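Side-chain contacts in beta-lactamase (Chitinophaga pinensis, PDB 6N36), which probably hydrolyses the beta-lactam ring of antibiotics, using a pair of zinc ions held in a metallo-beta-lactamase fold: residues H85-G90 against A224-Q229; T81-Y86 against I182-S187. All blocks are in the same frame, centred on the assembly; numbering follows the deposited sequence.

Interaction 1. Residues H85-G90 against A224-Q229; sequences HYDHVG and APHAGQ. With ZN (zinc ion), chain B; ZN (zinc ion), chain C.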
loop_
_atom_site.group_PDB
_atom_site.type_symbol
_atom_site.label_atom_id
_atom_site.label_comp_id
_atom_site.label_asym_id
_atom_site.label_seq_id
_atom_site.Cartn_x
_atom_site.Cartn_y
_atom_site.Cartn_z
ATOM N N HIS A 85 8.099 -0.501 -3.884
ATOM C CA HIS A 85 9.327 -0.570 -3.074
ATOM C C HIS A 85 9.383 -1.918 -2.367
ATOM O O HIS A 85 8.327 -2.503 -2.050
ATOM C CB HIS A 85 9.404 0.580 -2.065
ATOM C CG HIS A 85 9.843 1.897 -2.623
ATOM N ND1 HIS A 85 9.632 3.115 -1.970
ATOM C CD2 HIS A 85 10.456 2.196 -3.786
ATOM C CE1 HIS A 85 10.147 4.086 -2.692
ATOM N NE2 HIS A 85 10.673 3.549 -3.798
ATOM N N TYR A 86 10.585 -2.374 -2.038
ATOM C CA TYR A 86 10.790 -3.739 -1.521
ATOM C C TYR A 86 10.074 -3.999 -0.185
ATOM O O TYR A 86 9.898 -5.189 0.154
ATOM C CB TYR A 86 12.286 -4.041 -1.426
ATOM C CG TYR A 86 13.002 -3.372 -0.289
ATOM C CD1 TYR A 86 13.512 -2.092 -0.424
ATOM C CD2 TYR A 86 13.253 -4.047 0.898
ATOM C CE1 TYR A 86 14.242 -1.483 0.586
ATOM C CE2 TYR A 86 14.012 -3.474 1.907
ATOM C CZ TYR A 86 14.510 -2.188 1.744
ATOM O OH TYR A 86 15.222 -1.585 2.729
ATOM N N ASP A 87 9.767 -2.991 0.607
ATOM C CA ASP A 87 9.029 -3.177 1.891
ATOM C C ASP A 87 7.528 -3.408 1.659
ATOM O O ASP A 87 6.827 -3.780 2.618
ATOM C CB ASP A 87 9.303 -2.031 2.871
ATOM C CG ASP A 87 8.971 -0.646 2.365
ATOM O OD1 ASP A 87 9.063 -0.437 1.097
ATOM O OD2 ASP A 87 8.669 0.248 3.232
ATOM N N HIS A 88 6.999 -3.221 0.441
ATOM C CA HIS A 88 5.580 -3.437 0.111
ATOM C C HIS A 88 5.373 -4.515 -0.947
ATOM O O HIS A 88 4.208 -4.959 -1.103
ATOM C CB HIS A 88 4.889 -2.134 -0.309
ATOM C CG HIS A 88 5.149 -1.071 0.713
ATOM N ND1 HIS A 88 4.628 -1.130 2.002
ATOM C CD2 HIS A 88 5.973 -0.001 0.663
ATOM C CE1 HIS A 88 5.146 -0.094 2.688
ATOM N NE2 HIS A 88 5.943 0.623 1.850
ATOM N N VAL A 89 6.436 -4.906 -1.681
ATOM C CA VAL A 89 6.331 -5.995 -2.692
ATOM C C VAL A 89 7.422 -7.050 -2.511
ATOM O O VAL A 89 7.577 -7.890 -3.403
ATOM C CB VAL A 89 6.339 -5.449 -4.128
ATOM C CG1 VAL A 89 5.121 -4.576 -4.388
ATOM C CG2 VAL A 89 7.647 -4.762 -4.496
ATOM N N GLY A 90 8.139 -7.050 -1.388
ATOM C CA GLY A 90 9.285 -7.961 -1.200
ATOM C C GLY A 90 8.880 -9.423 -1.261
ATOM O O GLY A 90 9.743 -10.245 -1.624
ATOM N N ALA A 224 -2.863 3.401 5.922
ATOM C CA ALA A 224 -1.704 3.666 5.051
ATOM C C ALA A 224 -0.700 2.525 5.201
ATOM O O ALA A 224 -0.862 1.660 6.042
ATOM C CB ALA A 224 -1.090 5.001 5.438
ATOM N N PRO A 225 0.348 2.508 4.354
ATOM C CA PRO A 225 1.263 1.387 4.313
ATOM C C PRO A 225 2.201 1.287 5.512
ATOM O O PRO A 225 2.754 0.230 5.666
ATOM C CB PRO A 225 2.070 1.627 3.034
ATOM C CG PRO A 225 1.167 2.437 2.159
ATOM C CD PRO A 225 0.472 3.356 3.136
ATOM N N HIS A 226 2.416 2.378 6.245
ATOM C CA HIS A 226 3.272 2.378 7.440
ATOM C C HIS A 226 2.423 2.811 8.627
ATOM O O HIS A 226 1.775 3.858 8.556
ATOM C CB HIS A 226 4.477 3.292 7.253
ATOM C CG HIS A 226 5.480 2.746 6.302
ATOM N ND1 HIS A 226 6.448 1.795 6.684
ATOM C CD2 HIS A 226 5.635 2.951 4.978
ATOM C CE1 HIS A 226 7.182 1.500 5.626
ATOM N NE2 HIS A 226 6.713 2.168 4.572
ATOM N N ALA A 227 2.553 2.101 9.748
ATOM C CA ALA A 227 1.734 2.363 10.948
ATOM C C ALA A 227 1.880 3.827 11.394
ATOM O O ALA A 227 0.886 4.386 11.877
ATOM C CB ALA A 227 2.232 1.441 12.046
ATOM N N GLY A 228 3.081 4.376 11.360
ATOM C CA GLY A 228 3.336 5.728 11.908
ATOM C C GLY A 228 2.625 6.795 11.087
ATOM O O GLY A 228 2.328 7.893 11.639
ATOM N N GLN A 229 2.355 6.528 9.805
ATOM C CA GLN A 229 1.730 7.528 8.911
ATOM C C GLN A 229 0.301 7.813 9.364
ATOM O O GLN A 229 -0.170 8.921 9.103
ATOM C CB GLN A 229 1.791 7.043 7.466
ATOM C CG GLN A 229 3.218 7.150 6.976
ATOM C CD GLN A 229 3.424 6.613 5.600
ATOM O OE1 GLN A 229 2.717 5.693 5.168
ATOM N NE2 GLN A 229 4.470 7.163 4.975
HETATM ZN ZN ZN B . 7.460 1.880 2.659
HETATM ZN ZN ZN C . 8.531 3.517 -0.223
HETATM O O HOH W 1 9.318 1.948 0.796
HETATM O O HOH W 2 7.255 3.703 1.816
HETATM O O HOH W 3 10.280 4.453 0.844
#
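His88 and Pro225 mark the closest approach of the two backbones, and even there their CA atoms stay 7.7 Å apart, so side chains and metal must bridge the distance. Within residues 85-90 a short, weakly bonded helical turn spans about 86-89, and the carbonyl O of His85 accepts from both His88 N and Val89 N; residues 224-229 are a loop that runs into another such turn. No direct hydrogen bond links the two. What joins them is one zinc ion, bound by Asp87 OD2, His88 NE2 and His226 NE2, each at 2.1 Å, with water 2 as the fourth ligand. Their mutual closeness follows from the shared metal: Asp87 OD2 lies 3.1 Å from His226 NE2, at the edge of that ring and in its plane, while the two histidine rings meet obliquely with their planes at 83°. His88 CG stands anti to its own carbonyl carbon (chi1 -51°), which helps to aim NE2 across the gap. Asp87 and His88 belong to the HxHxDH signature of the metallo-beta-lactamase superfamily, and a second site of Asp, His and His is as found in subclass B3 enzymes. The neighbouring zinc takes His85 ND1 at 2.1 Å, and is completed on the protein side by His83 and His160. Water 2 bridges the metals, 2.0 Å from the zinc of Asp87 and 2.4 Å from that of His85. The far nitrogen of His226, ND1, is hydrogen-bonded to Asp36, a second-shell partner that should fix the rotation of the ring while NE2 faces the metal. Beside the polar cluster there is an apolar touch: the side chains of Pro225 and His88 cross at about a right angle, bringing Pro225 CB to 3.5 Å from His88 CE1.

Interaction 2. Residues T81-Y86 against I182-S187; sequences TTHAHY and IANIPS. With ZN (zinc ion), chain C.
The first half of the HxHxDH zinc-binding loop gains its second shell here, where His83 and Thr82 meet the side chain of Asn184, in the loop just past a strand from the other half of the sandwich. His83 uses both nitrogens. NE2 binds the zinc ion at 2.2 Å, and ND1 donates a nearly straight hydrogen bond to Asn184 OD1, 2.7 Å long with an N-H...O angle of 163°. The amide oxygen arrives at the edge of the imidazole and in its plane, whereas the amide itself stands almost perpendicular to the ring, and the donor is tilted 19° from the carbonyl plane. A histidine held at one nitrogen by metal and at the other by an acceptor is restrained from turning, consistent with Asn184 positioning a first-shell ligand without touching the zinc. The asparagine reaches it because its CG extends away from its backbone N (chi1 -160°), carrying OD1 toward the histidine loop. The same oxygen lies 3.2 Å from Thr82 OG1, a weak bond, and not a settled one, because the threonine proton has another acceptor within reach. On its other branch, Thr82 turns CG2 toward Ile182, whose CG2 it meets at 4.0 Å in an apolar contact beside the polar one. All four touching residues are buried. Ser187 O, farther along the same loop, accepts from His160 ND1, so residues 182-187 probably steady two of the three histidines of this zinc. The loop 81-86 leaves strand 76-80 of the seven-stranded sheet and leads into helix 86-89; residues 182-187 leave strand 177-182 of the five-stranded sheet, with Pro186 packed on helix 203-215 and Ile185 on helix 250-268.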
loop_
_atom_site.group_PDB
_atom_site.type_symbol
_atom_site.label_atom_id
_atom_site.label_comp_id
_atom_site.label_asym_id
_atom_site.label_seq_id
_atom_site.Cartn_x
_atom_site.Cartn_y
_atom_site.Cartn_z
ATOM N N THR A 81 -0.662 -3.443 -4.945
ATOM C CA THR A 81 0.322 -2.752 -4.103
ATOM C C THR A 81 0.061 -1.249 -4.144
ATOM O O THR A 81 -0.392 -0.734 -5.180
ATOM C CB THR A 81 1.765 -3.067 -4.521
ATOM O OG1 THR A 81 2.643 -2.483 -3.569
ATOM C CG2 THR A 81 2.091 -2.563 -5.915
ATOM N N THR A 82 0.387 -0.598 -3.050
ATOM C CA THR A 82 0.390 0.871 -3.001
ATOM C C THR A 82 1.588 1.488 -3.728
ATOM O O THR A 82 1.467 2.600 -4.264
ATOM C CB THR A 82 0.258 1.384 -1.576
ATOM O OG1 THR A 82 1.311 0.877 -0.757
ATOM C CG2 THR A 82 -1.084 1.034 -0.970
ATOM N N HIS A 83 2.736 0.868 -3.708
ATOM C CA HIS A 83 3.891 1.311 -4.542
ATOM C C HIS A 83 4.943 0.224 -4.572
ATOM O O HIS A 83 5.123 -0.474 -3.554
ATOM C CB HIS A 83 4.481 2.655 -4.051
ATOM C CG HIS A 83 5.186 2.663 -2.731
ATOM N ND1 HIS A 83 4.578 3.025 -1.553
ATOM C CD2 HIS A 83 6.479 2.493 -2.437
ATOM C CE1 HIS A 83 5.485 3.052 -0.579
ATOM N NE2 HIS A 83 6.663 2.745 -1.089
ATOM N N ALA A 84 5.750 0.177 -5.626
ATOM C CA ALA A 84 6.689 -0.948 -5.826
ATOM C C ALA A 84 8.063 -0.669 -5.196
ATOM O O ALA A 84 9.072 -0.569 -5.943
ATOM C CB ALA A 84 6.815 -1.260 -7.289
ATOM N N HIS A 85 8.099 -0.501 -3.884
ATOM C CA HIS A 85 9.327 -0.570 -3.074
ATOM C C HIS A 85 9.383 -1.918 -2.367
ATOM O O HIS A 85 8.327 -2.503 -2.050
ATOM C CB HIS A 85 9.404 0.580 -2.065
ATOM C CG HIS A 85 9.843 1.897 -2.623
ATOM N ND1 HIS A 85 9.632 3.115 -1.970
ATOM C CD2 HIS A 85 10.456 2.196 -3.786
ATOM C CE1 HIS A 85 10.147 4.086 -2.692
ATOM N NE2 HIS A 85 10.673 3.549 -3.798
ATOM N N TYR A 86 10.585 -2.374 -2.038
ATOM C CA TYR A 86 10.790 -3.739 -1.521
ATOM C C TYR A 86 10.074 -3.999 -0.185
ATOM O O TYR A 86 9.898 -5.189 0.154
ATOM C CB TYR A 86 12.286 -4.041 -1.426
ATOM C CG TYR A 86 13.002 -3.372 -0.289
ATOM C CD1 TYR A 86 13.512 -2.092 -0.424
ATOM C CD2 TYR A 86 13.253 -4.047 0.898
ATOM C CE1 TYR A 86 14.242 -1.483 0.586
ATOM C CE2 TYR A 86 14.012 -3.474 1.907
ATOM C CZ TYR A 86 14.510 -2.188 1.744
ATOM O OH TYR A 86 15.222 -1.585 2.729
ATOM N N ILE A 182 -7.226 3.393 1.423
ATOM C CA ILE A 182 -5.853 2.896 1.727
ATOM C C ILE A 182 -4.939 3.877 0.967
ATOM O O ILE A 182 -4.881 3.817 -0.286
ATOM C CB ILE A 182 -5.656 1.444 1.290
ATOM C CG1 ILE A 182 -6.646 0.486 1.985
ATOM C CG2 ILE A 182 -4.199 1.047 1.516
ATOM C CD1 ILE A 182 -6.583 0.444 3.456
ATOM N N ALA A 183 -4.372 4.801 1.715
ATOM C CA ALA A 183 -3.690 6.002 1.199
ATOM C C ALA A 183 -2.204 5.761 1.072
ATOM O O ALA A 183 -1.576 5.471 2.116
ATOM C CB ALA A 183 -3.911 7.191 2.101
ATOM N N ASN A 184 -1.633 6.002 -0.099
ATOM C CA ASN A 184 -0.164 6.049 -0.211
ATOM C C ASN A 184 0.308 7.470 0.062
ATOM O O ASN A 184 0.168 8.331 -0.737
ATOM C CB ASN A 184 0.331 5.529 -1.555
ATOM C CG ASN A 184 1.782 5.141 -1.416
ATOM O OD1 ASN A 184 2.089 4.017 -0.979
ATOM N ND2 ASN A 184 2.702 6.068 -1.752
ATOM N N ILE A 185 0.905 7.663 1.217
ATOM C CA ILE A 185 1.268 9.015 1.707
ATOM C C ILE A 185 2.454 9.478 0.879
ATOM O O ILE A 185 3.372 8.721 0.578
ATOM C CB ILE A 185 1.575 8.965 3.216
ATOM C CG1 ILE A 185 0.316 8.641 4.029
ATOM C CG2 ILE A 185 2.241 10.265 3.688
ATOM C CD1 ILE A 185 -0.864 9.536 3.837
ATOM N N PRO A 186 2.427 10.728 0.392
ATOM C CA PRO A 186 3.464 11.234 -0.507
ATOM C C PRO A 186 4.736 11.673 0.223
ATOM O O PRO A 186 5.146 12.819 0.159
ATOM C CB PRO A 186 2.755 12.375 -1.216
ATOM C CG PRO A 186 1.840 12.914 -0.155
ATOM C CD PRO A 186 1.289 11.671 0.501
ATOM N N SER A 187 5.352 10.732 0.913
ATOM C CA SER A 187 6.653 10.968 1.555
ATOM C C SER A 187 7.754 11.166 0.508
ATOM O O SER A 187 7.722 10.560 -0.539
ATOM C CB SER A 187 6.976 9.900 2.562
ATOM O OG SER A 187 7.102 8.659 1.930
HETATM ZN ZN ZN C . 8.531 3.517 -0.223
HETATM O O HOH W 2 7.255 3.703 1.816
HETATM O O HOH W 1 9.318 1.948 0.796
HETATM O O HOH W 3 10.280 4.453 0.844
#

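How the interactions relate
Both contacts are buried near the centre of the chain, and they start from the same piece of the zinc-binding loop, with His85 and Tyr86 in common. Interaction 1 is first-shell chemistry: residues of distant segments are tied through a metal. Interaction 2 works mainly one shell further out, where an amide-imidazole hydrogen bond probably orients a ligand of the other zinc, with a small apolar touch beside it. They also pack on each other, Pro225 CG lying 3.3 Å from Thr82 OG1 and His88 CD2 3.3 Å from His83 NE2. Together they show how a binuclear site at the junction of two sheets joins both halves of the fold.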